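Local structure of acyl-CoA dehydrogenase (Slackia heliotrinireducens, 4RM7) at residues Ala195-Tyr200 with Val215-Val220; Asn300-Ala305 with Ala320-Tyr325; Leu94-Ile99 with Gly120-Ala125. The protein belongs to the acyl-CoA dehydrogenase family, with helical N- and C-terminal domains flanking a beta-rich middle domain, and forms a four-chain assembly. All blocks are in the same frame, centred on the assembly; numbering follows the deposited sequence.

Interaction 1: residues Ala195-Tyr200 with Val215-Val220; sequences AGIYAY and VRFDNV
Ile197-Tyr200 and Val215-Asp218 run antiparallel as the two arms of a beta hairpin in the middle domain, their strand axes approaching to 4.7 Å with N-to-C directions 162° apart. Tyr198 and Arg216 form a hydrogen-bonded pair, Tyr198 N to Arg216 O at 2.9 Å and Arg216 N to Tyr198 O at 2.8 Å. Ile197 with Phe217 and Ala199 with Val215 are the flanking non-hydrogen-bonded pairs. Asp218 N donates to Gly196 O at 2.8 Å, one further bond beyond the paired residues.

On the more exposed face, Arg216 lies across the Tyr198 ring. Its CG is anti to the backbone N (chi1 -166°), and bends at chi2 and chi3 turn the chain so that the guanidinium settles nearly parallel to the ring, planes 9° apart and centres 4.3 Å apart, as an off-centre cation-pi stack. The Tyr200 hydroxyl meets NH2 at the guanidinium edge, the two planes almost coplanar; the modelled hydrogen bond is too short to be trusted in detail. Asp218 CB adds an oblique contact with Tyr198 CE2 at 4.0 Å.

The opposite face is apolar: Ile197 CG2 meets Val215 CG1 at 3.8 Å, while its CG1 touches both Phe217 CD1 and Val220 CG2, which lie on the same side of it. This face packs on Leu169 of strand 168-175, which Ile197, Val215 and Phe217 all touch. Strand 151-161 borders the other edge of Val215-Asp218, bonding to Val215 and Phe217 through Lys157 and Gly155.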
# COMPACT_ATOMS: atom_id res chain seq x y z
N ALA A 195 41.77 21.44 21.27
CA ALA A 195 42.41 21.09 20.01
C ALA A 195 42.02 19.67 19.59
O ALA A 195 41.80 18.82 20.45
CB ALA A 195 43.91 21.22 20.11
N GLY A 196 41.91 19.44 18.29
CA GLY A 196 41.60 18.11 17.78
C GLY A 196 40.14 17.85 17.48
O GLY A 196 39.75 16.72 17.17
N ILE A 197 39.31 18.89 17.59
CA ILE A 197 37.88 18.74 17.26
C ILE A 197 37.59 19.26 15.85
O ILE A 197 37.87 20.41 15.54
CB ILE A 197 37.00 19.46 18.27
CG1 ILE A 197 37.24 18.88 19.67
CG2 ILE A 197 35.54 19.35 17.88
CD1 ILE A 197 36.43 19.53 20.75
N TYR A 198 37.06 18.41 14.99
CA TYR A 198 36.78 18.80 13.61
C TYR A 198 35.30 18.64 13.27
O TYR A 198 34.72 17.56 13.41
CB TYR A 198 37.64 17.98 12.64
CG TYR A 198 39.11 18.14 12.91
CD1 TYR A 198 39.89 19.04 12.19
CD2 TYR A 198 39.73 17.41 13.93
CE1 TYR A 198 41.24 19.19 12.47
CE2 TYR A 198 41.06 17.56 14.22
CZ TYR A 198 41.82 18.45 13.49
OH TYR A 198 43.15 18.59 13.79
N ALA A 199 34.67 19.72 12.82
CA ALA A 199 33.26 19.63 12.47
C ALA A 199 33.05 19.70 10.96
O ALA A 199 33.63 20.53 10.26
CB ALA A 199 32.46 20.69 13.17
N TYR A 200 32.21 18.81 10.45
CA TYR A 200 31.91 18.78 9.04
C TYR A 200 30.40 18.91 8.85
O TYR A 200 29.65 17.96 9.10
CB TYR A 200 32.44 17.50 8.42
CG TYR A 200 33.93 17.31 8.62
CD1 TYR A 200 34.83 17.85 7.73
CD2 TYR A 200 34.43 16.59 9.70
CE1 TYR A 200 36.19 17.69 7.89
CE2 TYR A 200 35.79 16.42 9.88
CZ TYR A 200 36.67 16.97 8.96
OH TYR A 200 38.03 16.82 9.10
N VAL A 215 31.19 15.23 13.71
CA VAL A 215 32.28 15.78 14.50
C VAL A 215 33.29 14.70 14.84
O VAL A 215 32.95 13.69 15.45
CB VAL A 215 31.76 16.42 15.81
CG1 VAL A 215 32.91 16.98 16.59
CG2 VAL A 215 30.75 17.51 15.50
N ARG A 216 34.54 14.92 14.45
CA ARG A 216 35.60 13.97 14.76
C ARG A 216 36.43 14.50 15.92
O ARG A 216 36.81 15.67 15.96
CB ARG A 216 36.50 13.74 13.53
CG ARG A 216 37.44 12.53 13.63
CD ARG A 216 38.80 12.79 12.95
NE ARG A 216 38.71 13.83 11.92
CZ ARG A 216 39.75 14.49 11.40
NH1 ARG A 216 41.00 14.24 11.79
NH2 ARG A 216 39.53 15.42 10.48
N PHE A 217 36.70 13.61 16.88
CA PHE A 217 37.61 13.91 17.96
C PHE A 217 38.92 13.16 17.72
O PHE A 217 38.97 11.92 17.74
CB PHE A 217 36.97 13.51 19.30
CG PHE A 217 35.67 14.21 19.57
CD1 PHE A 217 35.63 15.32 20.41
CD2 PHE A 217 34.49 13.76 18.98
CE1 PHE A 217 34.42 15.98 20.65
CE2 PHE A 217 33.27 14.41 19.22
CZ PHE A 217 33.24 15.53 20.05
N ASP A 218 39.97 13.92 17.43
CA ASP A 218 41.29 13.37 17.13
C ASP A 218 42.25 13.68 18.28
O ASP A 218 42.76 14.79 18.37
CB ASP A 218 41.83 13.93 15.80
CG ASP A 218 43.28 13.57 15.56
OD1 ASP A 218 43.73 12.48 15.97
OD2 ASP A 218 44.00 14.40 14.94
N ASN A 219 42.50 12.67 19.12
CA ASN A 219 43.29 12.82 20.36
C ASN A 219 43.01 14.11 21.12
O ASN A 219 43.89 14.94 21.26
CB ASN A 219 44.79 12.74 20.07
CG ASN A 219 45.22 11.35 19.66
OD1 ASN A 219 44.91 10.37 20.33
ND2 ASN A 219 45.94 11.25 18.55
N VAL A 220 41.78 14.28 21.59
CA VAL A 220 41.45 15.50 22.30
C VAL A 220 41.68 15.35 23.80
O VAL A 220 41.16 14.42 24.42
CB VAL A 220 40.00 15.91 22.04
CG1 VAL A 220 39.68 17.18 22.82
CG2 VAL A 220 39.79 16.12 20.56

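Interaction 2: residues Asn300-Ala305 with Ala320-Tyr325; sequences NLVYGA and ALMKYY
Leu301 and Met322 face each other where two consecutive helices, 282-311 and 316-341, pack as an antiparallel helical hairpin in the C-terminal domain, a helix bundle in this family. The short segments approach to 9.2 Å between axes, with N-to-C directions 153° apart. No hydrogen bond spans them, and the contact is made by apolar groups.

Leu301 and Met322 both start out toward the opposing helix, and their CB atoms meet at 4.2 Å. From there the two side chains part. Leu301 has CG anti to its carbonyl carbon (chi1 -69°), which carries CD1 over to Tyr325. The leucine crosses the tyrosine at about a right angle, CD1 reaching CD2 at 3.6 Å and CB at 3.8 Å of Tyr325, in an approach oblique to the ring. Met322, modelled as selenomethionine, takes the other course: CG passes Val302 CG2 obliquely at 4.0 Å, and SE continues along the 300-305 helix toward Ala305. One leucine methyl and one methionine chain thus leave the shared CB contact on diverging lines, the longer chain running past Val302 to Ala305.

The contact is buried on several sides. Arg246 and Cys250 of helix 234-270 touch Met322, and Cys250 also touches Val302. A second subunit closes another side: its Thr296 packs on Leu301 and Leu321, and its Asn297 on Tyr325, so this hairpin is also part of a subunit interface. At the far end of the methionine chain, a bend at chi3 (74°) turns CE away from the chain's line, while SE rests 4.0 Å from Ala305 CB and 4.1 Å from Val302 CA.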
# COMPACT_ATOMS: atom_id res chain seq x y z
N ASN A 300 -3.77 9.95 17.92
CA ASN A 300 -4.07 8.94 18.90
C ASN A 300 -2.82 8.21 19.43
O ASN A 300 -2.73 7.93 20.61
CB ASN A 300 -5.04 7.93 18.29
CG ASN A 300 -6.48 8.41 18.31
OD1 ASN A 300 -6.84 9.27 19.13
ND2 ASN A 300 -7.31 7.84 17.44
N LEU A 301 -1.85 7.93 18.56
CA LEU A 301 -0.67 7.20 18.99
C LEU A 301 0.24 8.13 19.78
O LEU A 301 0.74 7.76 20.84
CB LEU A 301 0.09 6.61 17.81
CG LEU A 301 -0.60 5.45 17.09
CD1 LEU A 301 0.19 5.05 15.84
CD2 LEU A 301 -0.76 4.24 17.99
N VAL A 302 0.41 9.35 19.29
CA VAL A 302 1.29 10.30 19.97
C VAL A 302 0.72 10.70 21.33
O VAL A 302 1.38 10.54 22.36
CB VAL A 302 1.53 11.53 19.09
CG1 VAL A 302 2.37 12.55 19.83
CG2 VAL A 302 2.25 11.10 17.83
N TYR A 303 -0.54 11.14 21.35
CA TYR A 303 -1.19 11.51 22.61
C TYR A 303 -1.26 10.36 23.59
O TYR A 303 -1.16 10.56 24.81
CB TYR A 303 -2.61 12.02 22.37
CG TYR A 303 -2.70 13.38 21.72
CD1 TYR A 303 -3.93 14.03 21.62
CD2 TYR A 303 -1.57 14.02 21.21
CE1 TYR A 303 -4.04 15.29 21.03
CE2 TYR A 303 -1.68 15.28 20.59
CZ TYR A 303 -2.92 15.89 20.50
OH TYR A 303 -3.05 17.12 19.94
N GLY A 304 -1.47 9.15 23.08
CA GLY A 304 -1.60 7.99 23.97
C GLY A 304 -0.26 7.70 24.64
O GLY A 304 -0.19 7.54 25.86
N ALA A 305 0.82 7.67 23.86
CA ALA A 305 2.14 7.40 24.41
C ALA A 305 2.49 8.47 25.43
O ALA A 305 3.03 8.17 26.49
CB ALA A 305 3.21 7.33 23.30
N ALA A 320 7.41 2.50 20.50
CA ALA A 320 7.90 1.83 19.31
C ALA A 320 6.83 1.80 18.20
O ALA A 320 7.14 2.00 17.02
CB ALA A 320 8.37 0.42 19.65
N LEU A 321 5.57 1.55 18.56
CA LEU A 321 4.51 1.44 17.56
C LEU A 321 4.22 2.82 16.96
O LEU A 321 4.10 2.97 15.76
CB LEU A 321 3.24 0.82 18.15
CG LEU A 321 3.34 -0.64 18.59
CD1 LEU A 321 2.01 -1.12 19.16
CD2 LEU A 321 3.79 -1.54 17.44
N MSE A 322 4.13 3.82 17.83
CA MSE A 322 4.04 5.21 17.45
C MSE A 322 5.15 5.61 16.46
O MSE A 322 4.88 6.15 15.40
CB MSE A 322 4.11 6.09 18.70
CG MSE A 322 4.13 7.57 18.43
SE MSE A 322 4.94 8.53 19.90
CE MSE A 322 6.79 8.02 19.52
N LYS A 323 6.40 5.35 16.80
CA LYS A 323 7.50 5.77 15.93
C LYS A 323 7.49 5.01 14.61
O LYS A 323 7.96 5.52 13.60
CB LYS A 323 8.86 5.58 16.63
CG LYS A 323 10.03 6.17 15.88
CD LYS A 323 9.75 7.62 15.50
CE LYS A 323 10.99 8.35 15.01
NZ LYS A 323 11.61 7.70 13.83
N TYR A 324 6.97 3.80 14.61
CA TYR A 324 6.92 3.00 13.39
C TYR A 324 5.92 3.59 12.42
O TYR A 324 6.14 3.60 11.21
CB TYR A 324 6.55 1.54 13.71
CG TYR A 324 6.51 0.61 12.51
CD1 TYR A 324 7.67 0.07 11.98
CD2 TYR A 324 5.31 0.27 11.90
CE1 TYR A 324 7.65 -0.78 10.89
CE2 TYR A 324 5.26 -0.59 10.79
CZ TYR A 324 6.43 -1.11 10.29
OH TYR A 324 6.40 -1.94 9.19
N TYR A 325 4.83 4.10 12.95
CA TYR A 325 3.72 4.46 12.11
C TYR A 325 3.76 5.92 11.64
O TYR A 325 3.49 6.20 10.48
CB TYR A 325 2.40 4.20 12.86
CG TYR A 325 1.18 4.65 12.07
CD1 TYR A 325 0.63 3.85 11.06
CD2 TYR A 325 0.60 5.88 12.31
CE1 TYR A 325 -0.48 4.27 10.32
CE2 TYR A 325 -0.53 6.31 11.59
CZ TYR A 325 -1.06 5.50 10.59
OH TYR A 325 -2.17 5.93 9.89

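Interaction 3: residues Leu94-Ile99 with Gly120-Ala125; sequences LLQLQI and GRLSYA
Tyr124 holds its CG between the backbone N and the carbonyl carbon (chi1 63°), a torsion that swings the ring toward helix 90-103 and sets its hydroxyl beside the carbonyl of Gln96. Gln96 answers with CG anti to its own carbonyl carbon (chi1 -83°) and an extended chain beyond, which carries the amide across to the backbone of Tyr124 and Ala125. The contact is a buried helix-to-strand junction: a helix of the acyl-CoA dehydrogenase N-terminal domain packs on the connection leading from helix 106-119 into strand 124-127.

Gln96 is engaged through both backbone and side chain. Its backbone O accepts the Tyr124 hydroxyl proton at 2.8 Å from OH. In the side-chain amide, NE2 makes only a weak hydrogen bond to Tyr124 O at 3.5 Å. The stronger amide bond is from Leu126 N to OE1, so the amide is held mainly through its oxygen, by the backbone of Leu126.

Leu122 and Gln96 lie alongside each other, pointing opposite ways, with Leu122 CD1 3.5 Å from Gln96 NE2 and 3.9 Å from Gln96 CB. Phe112 of helix 106-119 meets the Tyr124 ring with planes nearly perpendicular, and Tyr116 touches Leu122. Gln96 O lies in the plane of the Tyr124 ring, at its edge, while OH comes to that oxygen from above the carbonyl plane, 63° out of it and not along a lone pair.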
# COMPACT_ATOMS: atom_id res chain seq x y z
N LEU A 94 14.43 20.80 24.31
CA LEU A 94 13.76 20.17 25.45
C LEU A 94 14.43 18.84 25.80
O LEU A 94 14.60 18.53 26.96
CB LEU A 94 12.27 19.93 25.18
CG LEU A 94 11.42 21.19 24.99
CD1 LEU A 94 9.95 20.85 24.96
CD2 LEU A 94 11.72 22.22 26.07
N LEU A 95 14.81 18.08 24.79
CA LEU A 95 15.41 16.78 25.04
C LEU A 95 16.83 16.94 25.59
O LEU A 95 17.25 16.19 26.48
CB LEU A 95 15.42 15.95 23.76
CG LEU A 95 16.10 14.59 23.89
CD1 LEU A 95 15.25 13.65 24.75
CD2 LEU A 95 16.38 13.98 22.54
N GLN A 96 17.55 17.91 25.06
CA GLN A 96 18.94 18.14 25.43
C GLN A 96 19.02 18.62 26.86
O GLN A 96 19.96 18.32 27.58
CB GLN A 96 19.60 19.17 24.52
CG GLN A 96 20.11 18.59 23.22
CD GLN A 96 21.00 19.57 22.49
OE1 GLN A 96 21.69 19.21 21.52
NE2 GLN A 96 21.00 20.83 22.95
N LEU A 97 18.00 19.37 27.25
CA LEU A 97 17.89 19.88 28.60
C LEU A 97 17.67 18.74 29.56
O LEU A 97 18.34 18.61 30.58
CB LEU A 97 16.72 20.86 28.70
CG LEU A 97 16.70 21.61 30.03
CD1 LEU A 97 18.06 22.24 30.29
CD2 LEU A 97 15.59 22.65 30.05
N GLN A 98 16.72 17.89 29.19
CA GLN A 98 16.35 16.75 30.01
C GLN A 98 17.52 15.79 30.20
O GLN A 98 17.82 15.38 31.32
CB GLN A 98 15.18 16.03 29.36
CG GLN A 98 14.52 15.02 30.26
CD GLN A 98 13.17 14.61 29.73
OE1 GLN A 98 12.56 15.32 28.93
NE2 GLN A 98 12.70 13.44 30.15
N ILE A 99 18.19 15.47 29.09
CA ILE A 99 19.37 14.60 29.10
C ILE A 99 20.51 15.17 29.94
O ILE A 99 21.16 14.43 30.69
CB ILE A 99 19.86 14.35 27.68
CG1 ILE A 99 18.93 13.37 26.97
CG2 ILE A 99 21.26 13.78 27.67
CD1 ILE A 99 19.28 13.18 25.53
N GLY A 120 16.93 31.58 25.96
CA GLY A 120 16.18 30.67 25.12
C GLY A 120 17.05 29.82 24.24
O GLY A 120 16.58 29.17 23.33
N ARG A 121 18.34 29.81 24.53
CA ARG A 121 19.30 29.03 23.77
C ARG A 121 20.16 28.20 24.71
O ARG A 121 20.28 28.50 25.88
CB ARG A 121 20.18 29.92 22.90
CG ARG A 121 19.48 30.44 21.66
CD ARG A 121 20.44 31.18 20.74
NE ARG A 121 19.79 32.29 20.07
CZ ARG A 121 19.23 32.21 18.87
NH1 ARG A 121 19.23 31.07 18.21
NH2 ARG A 121 18.65 33.27 18.34
N LEU A 122 20.74 27.13 24.18
CA LEU A 122 21.60 26.25 24.94
C LEU A 122 23.00 26.39 24.39
O LEU A 122 23.19 26.50 23.19
CB LEU A 122 21.14 24.81 24.81
CG LEU A 122 20.00 24.38 25.72
CD1 LEU A 122 19.65 22.93 25.47
CD2 LEU A 122 20.37 24.58 27.18
N SER A 123 23.98 26.39 25.27
CA SER A 123 25.35 26.62 24.87
C SER A 123 26.08 25.34 24.51
O SER A 123 27.28 25.36 24.29
CB SER A 123 26.10 27.38 25.96
OG SER A 123 26.33 26.57 27.09
N TYR A 124 25.38 24.23 24.48
CA TYR A 124 26.01 22.96 24.16
C TYR A 124 25.25 22.16 23.12
O TYR A 124 24.09 22.40 22.88
CB TYR A 124 26.21 22.12 25.42
CG TYR A 124 24.95 21.73 26.12
CD1 TYR A 124 24.29 20.56 25.78
CD2 TYR A 124 24.41 22.51 27.12
CE1 TYR A 124 23.13 20.19 26.42
CE2 TYR A 124 23.25 22.15 27.76
CZ TYR A 124 22.62 20.98 27.41
OH TYR A 124 21.46 20.62 28.05
N ALA A 125 25.95 21.24 22.47
CA ALA A 125 25.34 20.36 21.49
C ALA A 125 25.60 18.91 21.83
O ALA A 125 26.70 18.55 22.19
CB ALA A 125 25.83 20.68 20.10

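From the N terminus, the chain first closes interaction 3, in which 94-99 meets 120-125 across a loop filled mostly by helix 106-119, tying the N-terminal helices to the start of the middle-domain sheet. Interaction 1 follows, a hairpin closed over 14 residues in that same sheet; its centre is about 21 Å from that of interaction 3. Interaction 2 comes last, closing a turn between two long C-terminal helices about 37 Å, centre to centre, from interaction 1. The three loops run in series, with none nested or crossed. Interaction 2 lies across the chain's centre from the other two and alone among them meets another subunit.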